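Local coordinates for protein thermosome subunit (Methanococcoides burtonii, PDB 3AQ1) that probably acts as an ATP-dependent group II chaperonin that binds unfolded proteins and assists their folding, captured here as an open-state monomer, at residues 83-88 against 367-372; 168-173 against 272-277; 54-59 against 392-397. All blocks are in the same frame, centred on the assembly; numbering follows the deposited sequence.

Interaction 1 (83-88 against 367-372); sequences EKCREI and VELSLR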
# COMPACT_ATOMS: atom_id res chain seq x y z
N GLU A 83 -3.51 20.01 15.94
CA GLU A 83 -2.24 20.41 15.36
C GLU A 83 -1.09 20.18 16.34
O GLU A 83 0.01 19.77 15.96
CB GLU A 83 -2.31 21.87 14.89
CG GLU A 83 -3.24 22.05 13.68
CD GLU A 83 -3.70 23.49 13.47
OE1 GLU A 83 -3.45 24.34 14.36
OE2 GLU A 83 -4.32 23.76 12.41
N LYS A 84 -1.37 20.41 17.62
CA LYS A 84 -0.39 20.11 18.67
C LYS A 84 -0.14 18.61 18.83
O LYS A 84 0.91 18.21 19.33
CB LYS A 84 -0.85 20.72 19.99
CG LYS A 84 0.23 20.74 21.05
CD LYS A 84 1.48 21.47 20.56
CE LYS A 84 2.58 21.46 21.63
NZ LYS A 84 3.95 21.65 21.05
N CYS A 85 -1.09 17.77 18.43
CA CYS A 85 -0.89 16.32 18.48
C CYS A 85 0.08 15.89 17.39
O CYS A 85 0.87 14.97 17.58
CB CYS A 85 -2.21 15.55 18.34
SG CYS A 85 -3.24 15.50 19.84
N ARG A 86 0.01 16.57 16.25
CA ARG A 86 0.87 16.26 15.11
C ARG A 86 2.32 16.48 15.50
O ARG A 86 3.19 15.67 15.17
CB ARG A 86 0.49 17.14 13.92
CG ARG A 86 1.26 16.88 12.63
CD ARG A 86 0.79 17.89 11.58
NE ARG A 86 1.43 17.74 10.28
CZ ARG A 86 1.19 18.53 9.23
NH1 ARG A 86 0.32 19.53 9.34
NH2 ARG A 86 1.82 18.33 8.08
N GLU A 87 2.58 17.58 16.22
CA GLU A 87 3.93 17.89 16.71
C GLU A 87 4.39 16.86 17.72
O GLU A 87 5.51 16.36 17.65
CB GLU A 87 3.97 19.25 17.38
CG GLU A 87 3.69 20.44 16.49
CD GLU A 87 3.78 21.73 17.28
OE1 GLU A 87 4.74 21.86 18.08
OE2 GLU A 87 2.90 22.61 17.11
N ILE A 88 3.53 16.56 18.69
CA ILE A 88 3.87 15.58 19.70
C ILE A 88 4.14 14.20 19.11
O ILE A 88 5.02 13.48 19.58
CB ILE A 88 2.77 15.48 20.77
CG1 ILE A 88 2.61 16.82 21.48
CG2 ILE A 88 3.12 14.40 21.77
CD1 ILE A 88 1.62 16.78 22.62
N VAL A 367 -2.46 7.66 25.02
CA VAL A 367 -2.05 7.93 26.39
C VAL A 367 -0.89 8.93 26.45
O VAL A 367 -0.95 9.90 27.21
CB VAL A 367 -1.64 6.62 27.06
CG1 VAL A 367 -1.00 6.85 28.42
CG2 VAL A 367 -2.85 5.72 27.15
N GLU A 368 0.15 8.71 25.65
CA GLU A 368 1.25 9.67 25.51
C GLU A 368 0.74 11.04 25.04
O GLU A 368 1.04 12.06 25.66
CB GLU A 368 2.33 9.15 24.54
CG GLU A 368 3.68 9.83 24.71
CD GLU A 368 4.26 9.62 26.11
OE1 GLU A 368 4.03 8.54 26.69
OE2 GLU A 368 4.94 10.53 26.63
N LEU A 369 -0.02 11.07 23.96
CA LEU A 369 -0.61 12.32 23.50
C LEU A 369 -1.40 12.98 24.60
O LEU A 369 -1.18 14.15 24.90
CB LEU A 369 -1.51 12.09 22.29
CG LEU A 369 -0.71 11.85 21.02
CD1 LEU A 369 -1.64 11.56 19.87
CD2 LEU A 369 0.12 13.07 20.74
N SER A 370 -2.31 12.23 25.22
CA SER A 370 -3.15 12.77 26.28
C SER A 370 -2.33 13.38 27.40
O SER A 370 -2.61 14.49 27.86
CB SER A 370 -4.05 11.69 26.85
OG SER A 370 -4.73 12.17 28.00
N LEU A 371 -1.32 12.65 27.85
CA LEU A 371 -0.46 13.13 28.91
C LEU A 371 0.25 14.43 28.51
O LEU A 371 0.17 15.43 29.22
CB LEU A 371 0.56 12.07 29.29
CG LEU A 371 1.66 12.55 30.24
CD1 LEU A 371 1.10 12.69 31.65
CD2 LEU A 371 2.84 11.60 30.22
N ARG A 372 0.93 14.42 27.38
CA ARG A 372 1.70 15.58 26.95
C ARG A 372 0.82 16.73 26.53
O ARG A 372 1.28 17.86 26.45
CB ARG A 372 2.62 15.21 25.80
CG ARG A 372 3.71 14.25 26.18
CD ARG A 372 4.32 13.67 24.93
NE ARG A 372 5.42 12.76 25.23
CZ ARG A 372 6.69 13.06 25.04
NH1 ARG A 372 7.02 14.24 24.53
NH2 ARG A 372 7.63 12.18 25.34
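I88 and L369 meet methyl to methyl where 83-88 of helix 71-92 crosses 367-372 of helix 364-378, the short segments lying at 115° with their axes 10.2 Å apart. The methyl I88 CG2 lies 3.4 Å from L369 CD2, and the two side chains meet at a slant. The second apolar contact uses the aliphatic part of an arginine: I88 CG2 sits 3.5 Å from R372 CD, and I88 CD1 is 3.7 Å from R372 CB. CG2 stands anti to the backbone N of I88, and CG1 beside that N, with an extended second torsion (chi2 -176°), carries CD1 to R372 CB. C85 contributes less, its CB 4.2 Å from L369 CD2, while the same methyl also lies 3.8 Å from the carbonyl C85 O. L395 covers C85 and L369 from a neighbouring loop, and L89 adds to the L369 side.

The ionic bonds run within each helix and none spans the two segments. R372 NE gives E368 OE2 a nearly straight bond of 2.7 Å with an N-H...O angle of 164°. The carboxylate oxygen takes it on its anti lone pair and lies almost in the guanidinium plane. The other oxygen, E368 OE1, is bonded to H421 ND1, so each oxygen of this buried carboxylate has a partner. On the facing helix, K84 NZ bridges to E87 OE1, which it meets from above the carboxylate plane.

Between these two segments the contact is almost wholly hydrocarbon, with no hydrogen bond or salt bridge across it. The salt bridge probably limits how the R372 head can turn and is likely to offset the charge of E368 near a nonpolar seam, while the methylenes of R372 remain against I88.

Interaction 2 (168-173 against 272-277); sequences DGLVID and LKRLSK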
# COMPACT_ATOMS: atom_id res chain seq x y z
N ASP A 168 13.10 -8.27 -12.77
CA ASP A 168 13.28 -6.84 -12.99
C ASP A 168 12.68 -6.42 -14.30
O ASP A 168 13.38 -6.18 -15.27
CB ASP A 168 14.75 -6.44 -12.90
CG ASP A 168 15.22 -6.24 -11.47
OD1 ASP A 168 14.57 -5.46 -10.73
OD2 ASP A 168 16.23 -6.87 -11.08
N GLY A 169 11.36 -6.33 -14.30
CA GLY A 169 10.59 -6.00 -15.47
C GLY A 169 9.13 -6.34 -15.22
O GLY A 169 8.60 -6.01 -14.17
N LEU A 170 8.51 -7.03 -16.17
CA LEU A 170 7.08 -7.34 -16.14
C LEU A 170 6.85 -8.69 -16.80
O LEU A 170 7.26 -8.88 -17.92
CB LEU A 170 6.31 -6.26 -16.91
CG LEU A 170 4.80 -6.42 -16.96
CD1 LEU A 170 4.23 -6.28 -15.57
CD2 LEU A 170 4.17 -5.39 -17.89
N VAL A 171 6.19 -9.61 -16.10
CA VAL A 171 5.91 -10.94 -16.63
C VAL A 171 4.42 -11.13 -16.95
O VAL A 171 3.58 -10.84 -16.13
CB VAL A 171 6.37 -12.03 -15.65
CG1 VAL A 171 5.98 -13.39 -16.17
CG2 VAL A 171 7.88 -11.95 -15.43
N ILE A 172 4.10 -11.59 -18.16
CA ILE A 172 2.71 -11.72 -18.62
C ILE A 172 2.46 -13.18 -18.89
O ILE A 172 3.18 -13.80 -19.66
CB ILE A 172 2.46 -11.02 -20.00
CG1 ILE A 172 2.89 -9.57 -19.97
CG2 ILE A 172 0.99 -11.12 -20.42
CD1 ILE A 172 2.29 -8.82 -18.85
N ASP A 173 1.43 -13.74 -18.27
CA ASP A 173 1.09 -15.14 -18.50
C ASP A 173 0.38 -15.32 -19.84
O ASP A 173 -0.82 -15.60 -19.90
CB ASP A 173 0.22 -15.68 -17.37
CG ASP A 173 0.09 -17.17 -17.41
OD1 ASP A 173 0.98 -17.79 -18.01
OD2 ASP A 173 -0.88 -17.71 -16.84
N LEU A 272 -2.14 -4.77 -20.00
CA LEU A 272 -1.97 -3.72 -20.98
C LEU A 272 -1.67 -2.39 -20.28
O LEU A 272 -0.83 -1.62 -20.76
CB LEU A 272 -3.20 -3.62 -21.88
CG LEU A 272 -2.97 -3.45 -23.39
CD1 LEU A 272 -2.07 -4.54 -23.97
CD2 LEU A 272 -4.29 -3.43 -24.13
N LYS A 273 -2.35 -2.13 -19.17
CA LYS A 273 -2.10 -0.91 -18.39
C LYS A 273 -0.67 -0.92 -17.91
O LYS A 273 0.03 0.08 -18.02
CB LYS A 273 -3.04 -0.79 -17.19
CG LYS A 273 -4.17 0.23 -17.38
CD LYS A 273 -4.95 0.44 -16.08
CE LYS A 273 -6.11 1.42 -16.27
NZ LYS A 273 -6.86 1.71 -15.00
N ARG A 274 -0.25 -2.05 -17.37
CA ARG A 274 1.10 -2.18 -16.87
C ARG A 274 2.15 -2.02 -18.00
O ARG A 274 3.15 -1.33 -17.82
CB ARG A 274 1.29 -3.51 -16.14
CG ARG A 274 0.48 -3.68 -14.88
CD ARG A 274 1.07 -4.84 -14.05
NE ARG A 274 0.08 -5.50 -13.21
CZ ARG A 274 -0.09 -5.24 -11.91
NH1 ARG A 274 0.70 -4.36 -11.30
NH2 ARG A 274 -1.04 -5.88 -11.23
N LEU A 275 1.91 -2.66 -19.15
CA LEU A 275 2.80 -2.50 -20.30
C LEU A 275 2.96 -1.02 -20.66
O LEU A 275 4.07 -0.55 -20.91
CB LEU A 275 2.33 -3.31 -21.51
CG LEU A 275 2.55 -4.81 -21.38
CD1 LEU A 275 1.57 -5.58 -22.25
CD2 LEU A 275 3.99 -5.17 -21.66
N SER A 276 1.84 -0.30 -20.65
CA SER A 276 1.87 1.11 -20.98
C SER A 276 2.80 1.89 -20.05
O SER A 276 3.60 2.70 -20.51
CB SER A 276 0.45 1.69 -20.94
OG SER A 276 0.43 2.98 -21.51
N LYS A 277 2.71 1.64 -18.75
CA LYS A 277 3.51 2.41 -17.79
C LYS A 277 4.99 2.06 -17.83
O LYS A 277 5.83 2.97 -17.86
CB LYS A 277 2.96 2.29 -16.36
CG LYS A 277 1.60 2.95 -16.15
CD LYS A 277 0.90 2.35 -14.92
CE LYS A 277 -0.58 2.75 -14.86
NZ LYS A 277 -1.36 1.85 -13.95
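The planar guanidinium of R274 is not what touches L170: neither its faces nor its edges carry the contact, and no other flat side-chain group takes part. R274 instead offers the methylene carbons of its chain, which is extended from CG to NE. Its CD lies 3.8 Å from L170 CD1, and its CB is 3.9 Å from L170 CD2, so both leucine methyls bear on the arginine stem. The two side chains cross at about a right angle.

The second partner is L275, on the next position of helix 269-279. L170 CD2 comes within 3.8 Å of L275 CD2 and equally near the backbone atom L275 N, a touch made without any hydrogen bond. With CG anti to the backbone N (chi1 -179°), L170 sets its two methyls against R274 and L275, where these adjoin on the helix.

K152, on strand 151-157, packs against both L170 and R274. L275 also touches V314 on the strand next to 169-172, and L192 on strand 184-193, which carries the apolar patch further across the sheet. L170 is itself held in place by backbone hydrogen bonding with V314.

A helix packed on a beta-sheet through interlocking leucines, L170 among them, is ordinary alpha/beta packing, here consistent with the apical domain of a group II chaperonin.

Interaction 3 (54-59 against 392-397); sequences SGELLS and AEALEV
E56 and A394 meet through carbon: E56 CG lies 3.6 Å from A394 CB, so the stem of the glutamate, not its charge, rests on the small alanine methyl. L57, the next residue of helix 45-65, reaches the same methyl from its own position, L57 CD2 to A394 CB being 3.7 Å. The third pair is E56 with V397, whose side chains cross at a slant. Here E56 OE1 is 3.6 Å from V397 CG2, a van der Waals contact of an oxygen with a methyl that forms no hydrogen bond.

The torsions of E56 account for this double role. CG stands anti to the backbone N (chi1 -153°), which lays it over A394, and the bend at chi2 (53°) turns the carboxylate aside to V397. Its polar end is paired within its own helix, E56 OE2 forming a salt bridge with K60 NZ. Putting an alanine in place of E56 would probably open a gap beside A394 and V397 and leave K60 without its carboxylate mate.

Further out, a type I turn from A394 to V397 brings both residues round to the same helix. L53 and V52, about one turn earlier on helix 45-65, extend the seam onto A394 and V397. The backbone O of L57 accepts a hydrogen bond from Y78 OH, and the L57 side chain touches T463 of helix 449-467. The stem of E56, with L57, A394 and V397, thus joins the turn A394-V397 to helix 45-65, an arrangement consistent with the helical equatorial domain of the chaperonin fold.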
# COMPACT_ATOMS: atom_id res chain seq x y z
N SER A 54 -14.31 11.27 17.87
CA SER A 54 -15.26 12.30 17.48
C SER A 54 -16.47 12.41 18.44
O SER A 54 -16.81 13.51 18.88
CB SER A 54 -15.72 12.04 16.05
OG SER A 54 -16.73 12.95 15.66
N GLY A 55 -17.11 11.29 18.74
CA GLY A 55 -18.17 11.26 19.75
C GLY A 55 -17.74 11.87 21.07
O GLY A 55 -18.44 12.70 21.66
N GLU A 56 -16.57 11.48 21.53
CA GLU A 56 -16.01 11.96 22.77
C GLU A 56 -15.77 13.46 22.75
O GLU A 56 -16.02 14.16 23.72
CB GLU A 56 -14.70 11.24 23.04
CG GLU A 56 -14.36 11.14 24.50
CD GLU A 56 -15.50 10.54 25.28
OE1 GLU A 56 -16.24 9.69 24.70
OE2 GLU A 56 -15.65 10.92 26.46
N LEU A 57 -15.25 13.96 21.63
CA LEU A 57 -14.97 15.37 21.50
C LEU A 57 -16.27 16.15 21.53
O LEU A 57 -16.37 17.18 22.20
CB LEU A 57 -14.20 15.66 20.21
CG LEU A 57 -12.74 15.22 20.22
CD1 LEU A 57 -12.09 15.31 18.83
CD2 LEU A 57 -11.95 16.00 21.25
N LEU A 58 -17.28 15.63 20.81
CA LEU A 58 -18.59 16.27 20.77
C LEU A 58 -19.20 16.40 22.13
O LEU A 58 -19.53 17.50 22.56
CB LEU A 58 -19.57 15.50 19.90
CG LEU A 58 -19.75 16.13 18.52
CD1 LEU A 58 -20.67 15.25 17.69
CD2 LEU A 58 -20.27 17.54 18.65
N SER A 59 -19.36 15.27 22.80
CA SER A 59 -20.03 15.27 24.09
C SER A 59 -19.30 16.19 25.06
O SER A 59 -19.93 16.93 25.81
CB SER A 59 -20.16 13.84 24.64
OG SER A 59 -19.22 13.57 25.66
N ALA A 392 -7.40 16.59 25.10
CA ALA A 392 -6.44 15.65 25.67
C ALA A 392 -7.14 14.56 26.50
O ALA A 392 -6.62 13.46 26.64
CB ALA A 392 -5.40 16.39 26.50
N GLU A 393 -8.31 14.86 27.04
CA GLU A 393 -9.06 13.89 27.85
C GLU A 393 -9.78 12.88 26.98
O GLU A 393 -9.96 11.73 27.36
CB GLU A 393 -10.11 14.60 28.71
CG GLU A 393 -9.59 15.40 29.89
CD GLU A 393 -10.73 15.74 30.84
OE1 GLU A 393 -11.84 15.21 30.62
OE2 GLU A 393 -10.52 16.52 31.80
N ALA A 394 -10.24 13.34 25.82
CA ALA A 394 -11.01 12.50 24.92
C ALA A 394 -10.13 11.39 24.37
O ALA A 394 -10.59 10.26 24.14
CB ALA A 394 -11.60 13.33 23.80
N LEU A 395 -8.85 11.71 24.16
CA LEU A 395 -7.90 10.76 23.62
C LEU A 395 -7.92 9.42 24.36
O LEU A 395 -7.85 8.36 23.74
CB LEU A 395 -6.50 11.37 23.64
CG LEU A 395 -6.38 12.43 22.55
CD1 LEU A 395 -5.01 13.09 22.57
CD2 LEU A 395 -6.67 11.81 21.18
N GLU A 396 -8.03 9.46 25.68
CA GLU A 396 -7.98 8.24 26.47
C GLU A 396 -9.21 7.37 26.30
O GLU A 396 -9.32 6.32 26.92
CB GLU A 396 -7.77 8.54 27.95
CG GLU A 396 -6.39 9.08 28.25
CD GLU A 396 -6.15 9.30 29.74
OE1 GLU A 396 -7.09 9.74 30.46
OE2 GLU A 396 -5.00 9.05 30.16
N VAL A 397 -10.12 7.79 25.44
CA VAL A 397 -11.30 6.99 25.18
C VAL A 397 -10.91 5.77 24.34
O VAL A 397 -11.56 4.73 24.40
CB VAL A 397 -12.39 7.80 24.47
CG1 VAL A 397 -12.04 8.04 22.99
CG2 VAL A 397 -13.71 7.08 24.60

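How the interactions relate
Along the chain the contacts are nested: interaction 3 closes the outermost loop, interaction 1 lies inside it and interaction 2 innermost. Interactions 1 and 3 are neighbours, with centres 13 Å apart, and draw on successive helices, 45-65 and 71-92 on one side, 364-378 and 383-394 on the other. They touch directly: S370 OG is 2.7 Å from A392 O, a probable hydrogen bond, and also packs on E396 CG. Interaction 2 lies across the chain's centre, 45 and 48 Å from them between centres. This fits the chaperonin plan, in which the two ends of the chain build the equatorial domain and the middle forms the distant apical domain.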